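Can2 (Sulfobacillus thermosulfidooxidans, PDB 7BDV) is a dual-specificity nuclease of CRISPR systems that binds cyclic tetra-adenylate and potentiates type III CRISPR defence. Local coordinates at residues Gly186-Ile191 and Phe199-Gly204; Trp190-Gln195 and Gln235-Gly240; Leu209-Asn214 and Ala224-Thr229; His244-Leu249 and Ile290-Arg295. All blocks are in the same frame, centred on the assembly; numbering follows the deposited sequence.

Contact 1 of 4, residues Gly186-Ile191 and Phe199-Gly204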
loop_
_atom_site.group_PDB
_atom_site.type_symbol
_atom_site.label_atom_id
_atom_site.label_comp_id
_atom_site.label_asym_id
_atom_site.label_seq_id
_atom_site.Cartn_x
_atom_site.Cartn_y
_atom_site.Cartn_z
ATOM N N GLY A 186 -0.429 6.425 30.828
ATOM C CA GLY A 186 -1.373 5.667 29.998
ATOM C C GLY A 186 -2.791 5.843 30.484
ATOM O O GLY A 186 -3.669 6.184 29.654
ATOM N N ARG A 187 -2.994 5.659 31.786
ATOM C CA ARG A 187 -4.294 5.796 32.490
ATOM C C ARG A 187 -4.816 7.227 32.311
ATOM O O ARG A 187 -6.007 7.356 31.992
ATOM C CB ARG A 187 -4.117 5.441 33.971
ATOM C CG ARG A 187 -5.386 5.550 34.801
ATOM C CD ARG A 187 -5.208 5.153 36.252
ATOM N NE ARG A 187 -6.435 5.520 36.958
ATOM C CZ ARG A 187 -6.653 6.683 37.560
ATOM N NH1 ARG A 187 -5.718 7.606 37.616
ATOM N NH2 ARG A 187 -7.813 6.927 38.129
ATOM N N LEU A 188 -3.988 8.251 32.522
ATOM C CA LEU A 188 -4.429 9.661 32.355
ATOM C C LEU A 188 -4.794 9.921 30.890
ATOM O O LEU A 188 -5.754 10.660 30.671
ATOM C CB LEU A 188 -3.326 10.609 32.833
ATOM C CG LEU A 188 -3.069 10.596 34.330
ATOM C CD1 LEU A 188 -1.919 11.540 34.688
ATOM C CD2 LEU A 188 -4.325 10.985 35.083
ATOM N N ASN A 189 -4.066 9.333 29.924
ATOM C CA ASN A 189 -4.342 9.437 28.460
ATOM C C ASN A 189 -5.761 8.936 28.195
ATOM O O ASN A 189 -6.514 9.588 27.447
ATOM C CB ASN A 189 -3.360 8.618 27.609
ATOM C CG ASN A 189 -3.103 9.138 26.208
ATOM O OD1 ASN A 189 -1.966 9.089 25.767
ATOM N ND2 ASN A 189 -4.104 9.618 25.483
ATOM N N TRP A 190 -6.107 7.790 28.781
ATOM C CA TRP A 190 -7.422 7.132 28.620
ATOM C C TRP A 190 -8.513 8.055 29.165
ATOM O O TRP A 190 -9.440 8.388 28.398
ATOM C CB TRP A 190 -7.414 5.777 29.314
ATOM C CG TRP A 190 -8.669 5.005 29.087
ATOM C CD1 TRP A 190 -9.439 4.968 27.958
ATOM C CD2 TRP A 190 -9.280 4.098 30.018
ATOM N NE1 TRP A 190 -10.508 4.139 28.145
ATOM C CE2 TRP A 190 -10.441 3.593 29.398
ATOM C CE3 TRP A 190 -8.970 3.671 31.318
ATOM C CZ2 TRP A 190 -11.284 2.683 30.025
ATOM C CZ3 TRP A 190 -9.803 2.766 31.940
ATOM C CH2 TRP A 190 -10.942 2.275 31.297
ATOM N N ILE A 191 -8.376 8.474 30.421
ATOM C CA ILE A 191 -9.289 9.435 31.100
ATOM C C ILE A 191 -9.508 10.655 30.193
ATOM O O ILE A 191 -10.650 11.076 30.049
ATOM C CB ILE A 191 -8.733 9.841 32.477
ATOM C CG1 ILE A 191 -8.833 8.701 33.489
ATOM C CG2 ILE A 191 -9.418 11.094 33.009
ATOM C CD1 ILE A 191 -7.822 8.846 34.608
ATOM N N PHE A 199 -11.354 12.716 38.185
ATOM C CA PHE A 199 -10.554 11.459 38.271
ATOM C C PHE A 199 -9.714 11.483 39.547
ATOM O O PHE A 199 -9.440 12.587 40.102
ATOM C CB PHE A 199 -9.696 11.262 37.012
ATOM C CG PHE A 199 -8.863 12.461 36.627
ATOM C CD1 PHE A 199 -7.615 12.673 37.191
ATOM C CD2 PHE A 199 -9.348 13.405 35.724
ATOM C CE1 PHE A 199 -6.882 13.799 36.879
ATOM C CE2 PHE A 199 -8.604 14.534 35.412
ATOM C CZ PHE A 199 -7.368 14.713 35.973
ATOM N N THR A 200 -9.299 10.288 39.972
ATOM C CA THR A 200 -8.369 10.056 41.102
ATOM C C THR A 200 -6.946 9.942 40.561
ATOM O O THR A 200 -6.772 9.615 39.369
ATOM C CB THR A 200 -8.732 8.791 41.890
ATOM O OG1 THR A 200 -8.678 7.678 40.998
ATOM C CG2 THR A 200 -10.101 8.869 42.527
ATOM N N LEU A 201 -5.983 10.256 41.420
ATOM C CA LEU A 201 -4.531 10.151 41.147
ATOM C C LEU A 201 -3.822 9.859 42.467
ATOM O O LEU A 201 -4.013 10.651 43.394
ATOM C CB LEU A 201 -4.089 11.493 40.559
ATOM C CG LEU A 201 -2.823 11.472 39.723
ATOM C CD1 LEU A 201 -2.920 10.401 38.650
ATOM C CD2 LEU A 201 -2.602 12.851 39.117
ATOM N N GLN A 202 -3.043 8.780 42.564
ATOM C CA GLN A 202 -2.196 8.501 43.765
ATOM C C GLN A 202 -1.325 9.741 44.030
ATOM O O GLN A 202 -0.935 10.407 43.058
ATOM C CB GLN A 202 -1.306 7.269 43.559
ATOM C CG GLN A 202 -2.061 5.956 43.393
ATOM N N THR A 203 -1.035 10.059 45.292
ATOM C CA THR A 203 -0.048 11.104 45.685
ATOM C C THR A 203 1.350 10.615 45.267
ATOM O O THR A 203 1.544 9.403 45.270
ATOM C CB THR A 203 -0.205 11.457 47.169
ATOM O OG1 THR A 203 0.820 12.391 47.503
ATOM C CG2 THR A 203 -0.155 10.251 48.081
ATOM N N GLY A 204 2.248 11.517 44.861
ATOM C CA GLY A 204 3.567 11.154 44.299
ATOM C C GLY A 204 4.157 12.271 43.464
ATOM O O GLY A 204 3.504 13.320 43.335
#

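Contact 2 of 4, residues Trp190-Gln195 and Gln235-Gly240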
loop_
_atom_site.group_PDB
_atom_site.type_symbol
_atom_site.label_atom_id
_atom_site.label_comp_id
_atom_site.label_asym_id
_atom_site.label_seq_id
_atom_site.Cartn_x
_atom_site.Cartn_y
_atom_site.Cartn_z
ATOM N N TRP A 190 -6.107 7.790 28.781
ATOM C CA TRP A 190 -7.422 7.132 28.620
ATOM C C TRP A 190 -8.513 8.055 29.165
ATOM O O TRP A 190 -9.440 8.388 28.398
ATOM C CB TRP A 190 -7.414 5.777 29.314
ATOM C CG TRP A 190 -8.669 5.005 29.087
ATOM C CD1 TRP A 190 -9.439 4.968 27.958
ATOM C CD2 TRP A 190 -9.280 4.098 30.018
ATOM N NE1 TRP A 190 -10.508 4.139 28.145
ATOM C CE2 TRP A 190 -10.441 3.593 29.398
ATOM C CE3 TRP A 190 -8.970 3.671 31.318
ATOM C CZ2 TRP A 190 -11.284 2.683 30.025
ATOM C CZ3 TRP A 190 -9.803 2.766 31.940
ATOM C CH2 TRP A 190 -10.942 2.275 31.297
ATOM N N ILE A 191 -8.376 8.474 30.421
ATOM C CA ILE A 191 -9.289 9.435 31.100
ATOM C C ILE A 191 -9.508 10.655 30.193
ATOM O O ILE A 191 -10.650 11.076 30.049
ATOM C CB ILE A 191 -8.733 9.841 32.477
ATOM C CG1 ILE A 191 -8.833 8.701 33.489
ATOM C CG2 ILE A 191 -9.418 11.094 33.009
ATOM C CD1 ILE A 191 -7.822 8.846 34.608
ATOM N N ALA A 192 -8.439 11.231 29.656
ATOM C CA ALA A 192 -8.468 12.462 28.837
ATOM C C ALA A 192 -9.205 12.136 27.535
ATOM O O ALA A 192 -9.997 12.975 27.099
ATOM C CB ALA A 192 -7.072 12.995 28.595
ATOM N N ALA A 193 -8.973 10.949 26.960
ATOM C CA ALA A 193 -9.589 10.481 25.694
ATOM C C ALA A 193 -11.101 10.317 25.870
ATOM O O ALA A 193 -11.851 10.755 24.968
ATOM C CB ALA A 193 -8.966 9.182 25.237
ATOM N N GLN A 194 -11.529 9.722 26.994
ATOM C CA GLN A 194 -12.962 9.478 27.327
ATOM C C GLN A 194 -13.654 10.775 27.760
ATOM O O GLN A 194 -14.871 10.733 27.933
ATOM C CB GLN A 194 -13.110 8.479 28.475
ATOM C CG GLN A 194 -12.565 7.099 28.167
ATOM C CD GLN A 194 -12.380 6.342 29.457
ATOM O OE1 GLN A 194 -11.279 6.213 29.993
ATOM N NE2 GLN A 194 -13.485 5.877 30.009
ATOM N N GLN A 195 -12.900 11.860 27.968
ATOM C CA GLN A 195 -13.387 13.162 28.503
ATOM C C GLN A 195 -14.110 12.943 29.835
ATOM O O GLN A 195 -15.038 13.681 30.114
ATOM C CB GLN A 195 -14.257 13.860 27.464
ATOM C CG GLN A 195 -13.460 14.346 26.269
ATOM C CD GLN A 195 -14.330 15.090 25.294
ATOM O OE1 GLN A 195 -14.427 14.714 24.136
ATOM N NE2 GLN A 195 -14.987 16.132 25.769
ATOM N N GLN A 235 -6.010 17.936 26.212
ATOM C CA GLN A 235 -5.368 17.586 24.921
ATOM C C GLN A 235 -3.908 17.172 25.156
ATOM O O GLN A 235 -3.495 16.129 24.590
ATOM C CB GLN A 235 -5.440 18.752 23.942
ATOM C CG GLN A 235 -6.807 18.917 23.292
ATOM C CD GLN A 235 -6.801 20.025 22.264
ATOM O OE1 GLN A 235 -5.791 20.270 21.600
ATOM N NE2 GLN A 235 -7.936 20.697 22.116
ATOM N N PHE A 236 -3.173 17.953 25.955
ATOM C CA PHE A 236 -1.758 17.711 26.327
ATOM C C PHE A 236 -1.641 16.339 27.007
ATOM O O PHE A 236 -0.690 15.618 26.738
ATOM C CB PHE A 236 -1.239 18.844 27.216
ATOM C CG PHE A 236 0.207 18.721 27.618
ATOM C CD1 PHE A 236 1.227 19.232 26.822
ATOM C CD2 PHE A 236 0.564 18.074 28.794
ATOM C CE1 PHE A 236 2.557 19.114 27.195
ATOM C CE2 PHE A 236 1.894 17.955 29.158
ATOM C CZ PHE A 236 2.887 18.499 28.367
ATOM N N ILE A 237 -2.566 15.976 27.888
ATOM C CA ILE A 237 -2.483 14.667 28.616
ATOM C C ILE A 237 -2.966 13.547 27.703
ATOM O O ILE A 237 -2.492 12.393 27.878
ATOM C CB ILE A 237 -3.242 14.736 29.940
ATOM C CG1 ILE A 237 -2.638 15.802 30.851
ATOM C CG2 ILE A 237 -3.303 13.375 30.605
ATOM C CD1 ILE A 237 -1.231 15.494 31.319
ATOM N N ASN A 238 -3.824 13.886 26.729
ATOM C CA ASN A 238 -4.357 12.962 25.697
ATOM C C ASN A 238 -3.296 12.696 24.622
ATOM O O ASN A 238 -3.588 12.831 23.427
ATOM C CB ASN A 238 -5.662 13.507 25.102
ATOM C CG ASN A 238 -6.496 12.450 24.419
ATOM O OD1 ASN A 238 -6.411 11.273 24.747
ATOM N ND2 ASN A 238 -7.300 12.859 23.457
ATOM N N GLY A 239 -2.099 12.281 25.040
ATOM C CA GLY A 239 -0.956 11.989 24.161
ATOM C C GLY A 239 -0.392 13.223 23.463
ATOM O O GLY A 239 0.558 13.048 22.677
ATOM N N GLY A 240 -0.939 14.426 23.675
ATOM C CA GLY A 240 -0.389 15.643 23.037
ATOM C C GLY A 240 1.050 15.882 23.450
ATOM O O GLY A 240 1.854 16.335 22.629
#

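Contact 3 of 4, residues Leu209-Asn214 and Ala224-Thr229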
loop_
_atom_site.group_PDB
_atom_site.type_symbol
_atom_site.label_atom_id
_atom_site.label_comp_id
_atom_site.label_asym_id
_atom_site.label_seq_id
_atom_site.Cartn_x
_atom_site.Cartn_y
_atom_site.Cartn_z
ATOM N N LEU A 209 3.832 17.296 40.133
ATOM C CA LEU A 209 4.250 17.893 38.839
ATOM C C LEU A 209 3.031 18.506 38.126
ATOM O O LEU A 209 3.116 19.667 37.690
ATOM C CB LEU A 209 4.917 16.802 37.996
ATOM C CG LEU A 209 5.470 17.230 36.638
ATOM C CD1 LEU A 209 6.389 18.443 36.758
ATOM C CD2 LEU A 209 6.209 16.060 35.994
ATOM N N LEU A 210 1.945 17.744 38.002
ATOM C CA LEU A 210 0.721 18.166 37.268
ATOM C C LEU A 210 0.057 19.339 38.011
ATOM O O LEU A 210 -0.430 20.266 37.333
ATOM C CB LEU A 210 -0.224 16.970 37.139
ATOM C CG LEU A 210 0.275 15.822 36.269
ATOM C CD1 LEU A 210 -0.600 14.601 36.455
ATOM C CD2 LEU A 210 0.314 16.220 34.806
ATOM N N LEU A 211 0.049 19.301 39.351
ATOM C CA LEU A 211 -0.473 20.411 40.202
ATOM C C LEU A 211 0.379 21.666 39.992
ATOM O O LEU A 211 -0.220 22.705 39.671
ATOM C CB LEU A 211 -0.504 19.963 41.662
ATOM C CG LEU A 211 -1.703 19.067 42.032
ATOM C CD1 LEU A 211 -1.507 18.433 43.411
ATOM C CD2 LEU A 211 -3.029 19.835 41.977
ATOM N N LYS A 212 1.710 21.552 40.084
ATOM C CA LYS A 212 2.690 22.676 39.941
ATOM C C LYS A 212 2.625 23.261 38.529
ATOM O O LYS A 212 2.716 24.498 38.404
ATOM C CB LYS A 212 4.124 22.215 40.230
ATOM N N ALA A 213 2.470 22.414 37.505
ATOM C CA ALA A 213 2.362 22.823 36.083
ATOM C C ALA A 213 0.990 23.441 35.800
ATOM O O ALA A 213 0.832 24.001 34.711
ATOM C CB ALA A 213 2.601 21.644 35.184
ATOM N N ASN A 214 0.021 23.289 36.719
ATOM C CA ASN A 214 -1.380 23.756 36.544
ATOM C C ASN A 214 -2.019 22.999 35.365
ATOM O O ASN A 214 -2.723 23.630 34.553
ATOM C CB ASN A 214 -1.442 25.282 36.365
ATOM C CG ASN A 214 -2.866 25.796 36.344
ATOM O OD1 ASN A 214 -3.647 25.489 37.247
ATOM N ND2 ASN A 214 -3.225 26.545 35.307
ATOM N N ALA A 224 -9.259 13.916 46.859
ATOM C CA ALA A 224 -9.905 12.618 46.552
ATOM C C ALA A 224 -10.253 12.609 45.067
ATOM O O ALA A 224 -10.562 11.535 44.533
ATOM C CB ALA A 224 -11.131 12.397 47.405
ATOM N N GLY A 225 -10.189 13.775 44.429
ATOM C CA GLY A 225 -10.496 13.915 43.003
ATOM C C GLY A 225 -9.823 15.134 42.408
ATOM O O GLY A 225 -9.608 16.114 43.127
ATOM N N PHE A 226 -9.511 15.056 41.114
ATOM C CA PHE A 226 -8.927 16.161 40.320
ATOM C C PHE A 226 -9.685 16.285 39.003
ATOM O O PHE A 226 -10.398 15.354 38.607
ATOM C CB PHE A 226 -7.442 15.904 40.051
ATOM C CG PHE A 226 -6.615 15.655 41.288
ATOM C CD1 PHE A 226 -6.046 16.713 41.967
ATOM C CD2 PHE A 226 -6.403 14.377 41.765
ATOM C CE1 PHE A 226 -5.273 16.503 43.092
ATOM C CE2 PHE A 226 -5.646 14.163 42.903
ATOM C CZ PHE A 226 -5.078 15.228 43.560
ATOM N N GLN A 227 -9.497 17.423 38.348
ATOM C CA GLN A 227 -10.017 17.699 36.993
ATOM C C GLN A 227 -8.897 18.392 36.199
ATOM O O GLN A 227 -8.039 18.994 36.828
ATOM C CB GLN A 227 -11.302 18.528 37.091
ATOM C CG GLN A 227 -11.072 19.894 37.722
ATOM C CD GLN A 227 -12.339 20.656 38.011
ATOM O OE1 GLN A 227 -13.358 20.433 37.371
ATOM N NE2 GLN A 227 -12.284 21.549 38.992
ATOM N N PHE A 228 -8.947 18.339 34.873
ATOM C CA PHE A 228 -8.051 19.111 33.993
ATOM C C PHE A 228 -8.393 20.592 34.177
ATOM O O PHE A 228 -9.557 20.916 34.394
ATOM C CB PHE A 228 -8.118 18.612 32.539
ATOM C CG PHE A 228 -7.643 17.190 32.385
ATOM C CD1 PHE A 228 -6.329 16.841 32.667
ATOM C CD2 PHE A 228 -8.528 16.184 32.046
ATOM C CE1 PHE A 228 -5.909 15.524 32.548
ATOM C CE2 PHE A 228 -8.111 14.861 31.946
ATOM C CZ PHE A 228 -6.802 14.536 32.193
ATOM N N THR A 229 -7.388 21.457 34.091
ATOM C CA THR A 229 -7.523 22.920 34.315
ATOM C C THR A 229 -8.137 23.575 33.075
ATOM O O THR A 229 -8.506 24.757 33.184
ATOM C CB THR A 229 -6.172 23.526 34.714
ATOM O OG1 THR A 229 -5.253 23.245 33.658
ATOM C CG2 THR A 229 -5.641 22.959 36.020
#

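Contact 4 of 4, residues His244-Leu249 and Ile290-Arg295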
loop_
_atom_site.group_PDB
_atom_site.type_symbol
_atom_site.label_atom_id
_atom_site.label_comp_id
_atom_site.label_asym_id
_atom_site.label_seq_id
_atom_site.Cartn_x
_atom_site.Cartn_y
_atom_site.Cartn_z
ATOM N N HIS A 244 4.351 16.529 20.877
ATOM C CA HIS A 244 5.266 17.699 20.994
ATOM C C HIS A 244 6.693 17.168 21.180
ATOM O O HIS A 244 7.642 17.718 20.598
ATOM C CB HIS A 244 4.844 18.625 22.117
ATOM C CG HIS A 244 3.660 19.471 21.829
ATOM N ND1 HIS A 244 2.420 19.201 22.377
ATOM C CD2 HIS A 244 3.529 20.598 21.094
ATOM C CE1 HIS A 244 1.554 20.106 21.965
ATOM N NE2 HIS A 244 2.217 20.991 21.182
ATOM N N TYR A 245 6.868 16.103 21.964
ATOM C CA TYR A 245 8.212 15.516 22.170
ATOM C C TYR A 245 8.803 15.133 20.805
ATOM O O TYR A 245 9.958 15.483 20.487
ATOM C CB TYR A 245 8.146 14.355 23.171
ATOM C CG TYR A 245 9.461 13.651 23.344
ATOM C CD1 TYR A 245 10.561 14.310 23.873
ATOM C CD2 TYR A 245 9.622 12.339 22.925
ATOM C CE1 TYR A 245 11.794 13.690 23.963
ATOM C CE2 TYR A 245 10.844 11.712 23.005
ATOM C CZ TYR A 245 11.909 12.360 23.594
ATOM O OH TYR A 245 13.086 11.674 23.632
ATOM N N VAL A 246 8.049 14.389 20.002
ATOM C CA VAL A 246 8.469 13.915 18.657
ATOM C C VAL A 246 8.812 15.139 17.781
ATOM O O VAL A 246 9.836 15.134 17.103
ATOM C CB VAL A 246 7.376 13.043 18.027
ATOM C CG1 VAL A 246 7.632 12.777 16.556
ATOM C CG2 VAL A 246 7.187 11.733 18.782
ATOM N N TYR A 247 7.960 16.143 17.755
ATOM C CA TYR A 247 8.168 17.344 16.902
ATOM C C TYR A 247 9.441 18.059 17.351
ATOM O O TYR A 247 10.243 18.463 16.518
ATOM C CB TYR A 247 6.946 18.261 16.999
ATOM C CG TYR A 247 7.004 19.410 16.035
ATOM C CD1 TYR A 247 6.634 19.210 14.719
ATOM C CD2 TYR A 247 7.407 20.677 16.418
ATOM C CE1 TYR A 247 6.602 20.264 13.814
ATOM C CE2 TYR A 247 7.450 21.724 15.508
ATOM C CZ TYR A 247 7.049 21.517 14.202
ATOM O OH TYR A 247 7.068 22.550 13.304
ATOM N N SER A 248 9.681 18.143 18.662
ATOM C CA SER A 248 10.871 18.815 19.258
ATOM C C SER A 248 12.157 18.029 18.948
ATOM O O SER A 248 13.196 18.672 18.703
ATOM C CB SER A 248 10.677 19.099 20.736
ATOM O OG SER A 248 10.758 17.930 21.517
ATOM N N LEU A 249 12.127 16.694 18.898
ATOM C CA LEU A 249 13.306 15.908 18.415
ATOM C C LEU A 249 13.590 16.300 16.941
ATOM O O LEU A 249 14.777 16.405 16.538
ATOM C CB LEU A 249 13.048 14.394 18.532
ATOM C CG LEU A 249 13.011 13.821 19.956
ATOM C CD1 LEU A 249 12.904 12.298 19.951
ATOM C CD2 LEU A 249 14.269 14.162 20.708
ATOM N N ILE A 290 5.083 10.614 10.281
ATOM C CA ILE A 290 5.079 10.000 11.649
ATOM C C ILE A 290 3.640 9.998 12.180
ATOM O O ILE A 290 2.983 11.058 12.123
ATOM C CB ILE A 290 6.029 10.734 12.602
ATOM C CG1 ILE A 290 7.434 10.827 12.024
ATOM C CG2 ILE A 290 6.027 10.087 13.985
ATOM C CD1 ILE A 290 8.297 11.818 12.713
ATOM N N GLU A 291 3.152 8.823 12.580
ATOM C CA GLU A 291 1.959 8.632 13.446
ATOM C C GLU A 291 2.426 8.571 14.909
ATOM O O GLU A 291 3.200 7.651 15.269
ATOM C CB GLU A 291 1.228 7.356 13.011
ATOM C CG GLU A 291 -0.067 7.093 13.750
ATOM C CD GLU A 291 -1.242 7.976 13.350
ATOM O OE1 GLU A 291 -1.103 8.784 12.387
ATOM O OE2 GLU A 291 -2.311 7.825 13.983
ATOM N N CYS A 292 2.051 9.566 15.724
ATOM C CA CYS A 292 2.436 9.644 17.169
ATOM C C CYS A 292 1.251 10.022 18.067
ATOM O O CYS A 292 1.476 10.146 19.281
ATOM C CB CYS A 292 3.603 10.604 17.362
ATOM S SG CYS A 292 3.387 12.142 16.435
ATOM N N LYS A 293 0.042 10.166 17.506
ATOM C CA LYS A 293 -1.223 10.349 18.265
ATOM C C LYS A 293 -1.561 9.074 19.056
ATOM O O LYS A 293 -1.560 8.000 18.455
ATOM C CB LYS A 293 -2.379 10.722 17.335
ATOM C CG LYS A 293 -2.622 12.216 17.195
ATOM N N THR A 294 -1.837 9.217 20.353
ATOM C CA THR A 294 -2.411 8.172 21.256
ATOM C C THR A 294 -3.842 8.597 21.590
ATOM O O THR A 294 -3.952 9.524 22.432
ATOM C CB THR A 294 -1.605 8.024 22.563
ATOM O OG1 THR A 294 -0.199 8.064 22.318
ATOM C CG2 THR A 294 -1.893 6.737 23.308
ATOM N N ARG A 295 -4.871 8.065 20.914
ATOM C CA ARG A 295 -6.297 8.452 21.193
ATOM C C ARG A 295 -7.291 7.292 21.020
ATOM O O ARG A 295 -8.468 7.551 21.235
ATOM C CB ARG A 295 -6.709 9.650 20.324
ATOM C CG ARG A 295 -5.767 10.835 20.484
ATOM C CD ARG A 295 -6.294 12.159 20.018
ATOM N NE ARG A 295 -5.170 13.065 19.832
ATOM C CZ ARG A 295 -5.141 14.104 18.996
ATOM N NH1 ARG A 295 -6.207 14.414 18.272
ATOM N NH2 ARG A 295 -4.038 14.832 18.894
#

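Contact 1 of 4, residues Gly186-Ile191 and Phe199-Gly204
R187 reaches from helix 182-193 to the backbone of T200. Its chain is extended from CG to NE, with CG anti to the backbone N (chi1 180°), which carries the guanidinium out to the loop. The grip is end-on, and both terminal nitrogens go to one atom. NH1 of R187 donates a hydrogen bond to O of T200 at 2.9 Å (154° at the hydrogen). NH2 of R187 gives the same T200 O a more bent one at 3.1 Å (139°). The oxygen sits close to the guanidinium plane. The nitrogens reach it from the same face of the carbonyl, and NH2 stands well above the carbonyl plane. I191 CD1 rests over the centre of one guanidinium face, 3.8 Å from its plane, so an apolar branch backs the charged group.

The deeper half is apolar. I191 and the F199 side chain cross at about a right angle, and CG2 of I191 comes to 3.6 Å from CD2 of F199. L188 meets L201 in a similar crossing, with CD2 of L188 3.9 Å from CD1 of L201. F199 and L201 also touch F226 and I216. This is a helix-to-connecting-loop contact, joining helix 182-193 to the beta-hairpin 216-218/226-228, with the arginine bridging at the more exposed side.

Contact 2 of 4, residues Trp190-Gln195 and Gln235-Gly240
A192 and N238 bring the two helices close, with their CA atoms 5.2 Å apart. The small side chain of A192 is consistent with this close approach. Its CB points at the partner helix, and CB of A192 lies 3.8 Å from CB of N238. The same methyl also meets I237, whose CG2 is 4.3 Å from CB of A192. N238 turns its side chain toward A193: CG is anti to the backbone N (chi1 -160°), which lays the amide alongside the A193 backbone, with CG of N238 3.9 Å from A193 CA.

The backbone of the second helix is irregular here. G240 N bonds to O of Q235 at 3.2 Å, a wider pi-type turn. Within it N238 is the centre of an inverse gamma turn, closed by G239 N on I237 O at 2.9 Å. G239 itself has positive phi. Close to this irregular turn Q195, at positive phi, forms a Schellman motif. R234 NH1 donates to A192 O in the last turn of the first helix. F228 of strand 226-228 packs on A192 and I237 together. The contact is a close helix-helix packing, in which a Schellman-capped helix end meets a pi-type turn in helix 231-254; residues 235-240 fall within the Card1-like endonuclease family region.

Contact 3 of 4, residues Leu209-Asn214 and Ala224-Thr229
T229 and N214 supply the polar part of this contact, and L211 and F226 the apolar part. The hydroxyl of T229 donates a hydrogen bond to the backbone of N214, with OG1 of T229 2.7 Å from N214 O. The donor stands above the carbonyl plane, 37° out of it, and the C=O...donor angle is 132°. OG1 of T229 sits between its backbone N and carbonyl carbon (chi1 59°), which turns the hydroxyl toward the helix end. It also has a weak bond to L215 O, and the T229 backbone pairs with L215.

The side chains also touch. CG2 of T229 lies 3.4 Å from OD1 of N214, and the two side chains meet at a slant. N214 has positive phi, the mark of the Schellman motif that ends helix 205-212. N of N214 bonds back to O of L211 at 3.0 Å.

The hydrophobic touch is looser. CD2 of L211 is 4.2 Å from CE1 of F226, and the side chains lie at about a right angle. L211 is partly exposed, whereas F226 is buried and also packs on F199 and I216.

Strand 226-228 pairs antiparallel with strand 216-218. The whole is a helix followed by a beta-hairpin, in which the returning strand and the residue after it fold back onto the C-terminal turn of the helix.

Contact 4 of 4, residues His244-Leu249 and Ile290-Arg295
V246 packs against both I290 and C292; of residues 244-249 it alone touches residues 290-295. The tight part is small and wholly apolar. Both branches of V246 work. CG1 of V246 lies anti to the backbone N (chi1 168°) and meets the isoleucine, 4.0 Å from CD1 of I290. CG2 of V246 turns to the cysteine, 4.0 Å from CB of C292. The side chains of V246 and I290 slide past each other in opposite directions, and all three residues are buried.

The outer side is looser and polar. S248 OG donates to O of Y245, three residues earlier, at 2.8 Å; this bond stays within the helix. R295 is exposed. NH2 of R295 forms a salt bridge with E243, and CG of K293 lies over the margin of one guanidinium face.

E291 makes no contact with residues 244-249. With K293 and nearby D278, whose OD2 takes the backbone N-H of C292 and K293, it fits the signature of the PD-(D/E)XK nuclease clan. V246 thus packs behind a probable active-site strand. Helix 231-254 lies against the end of strand 286-291, which runs between strands 279-283 and 325-329. Helix 356-365 also packs here, with L356 on V246 and W363 on I290.

Contacts 1, 2 and 3 cluster, with centres 10 to 14 Å apart. Contact 4 lies about 14 Å from contact 2, but 21 and 23 Å from contacts 1 and 3, centre to centre. Contacts 1 and 2 share helix 182-193, and contacts 2 and 4 share helix 231-254. Along the chain, contact 1 closes first, contact 3 is nested inside the loop closed by contact 2, and contact 4 follows. F228 of contact 3 packs on the helices of contact 2, while N189 ties contact 1 to T294 of contact 4. Helix 231-254 therefore runs from helix 182-193 and strands 216-218 and 226-228 to the nuclease sheet and physically joins them.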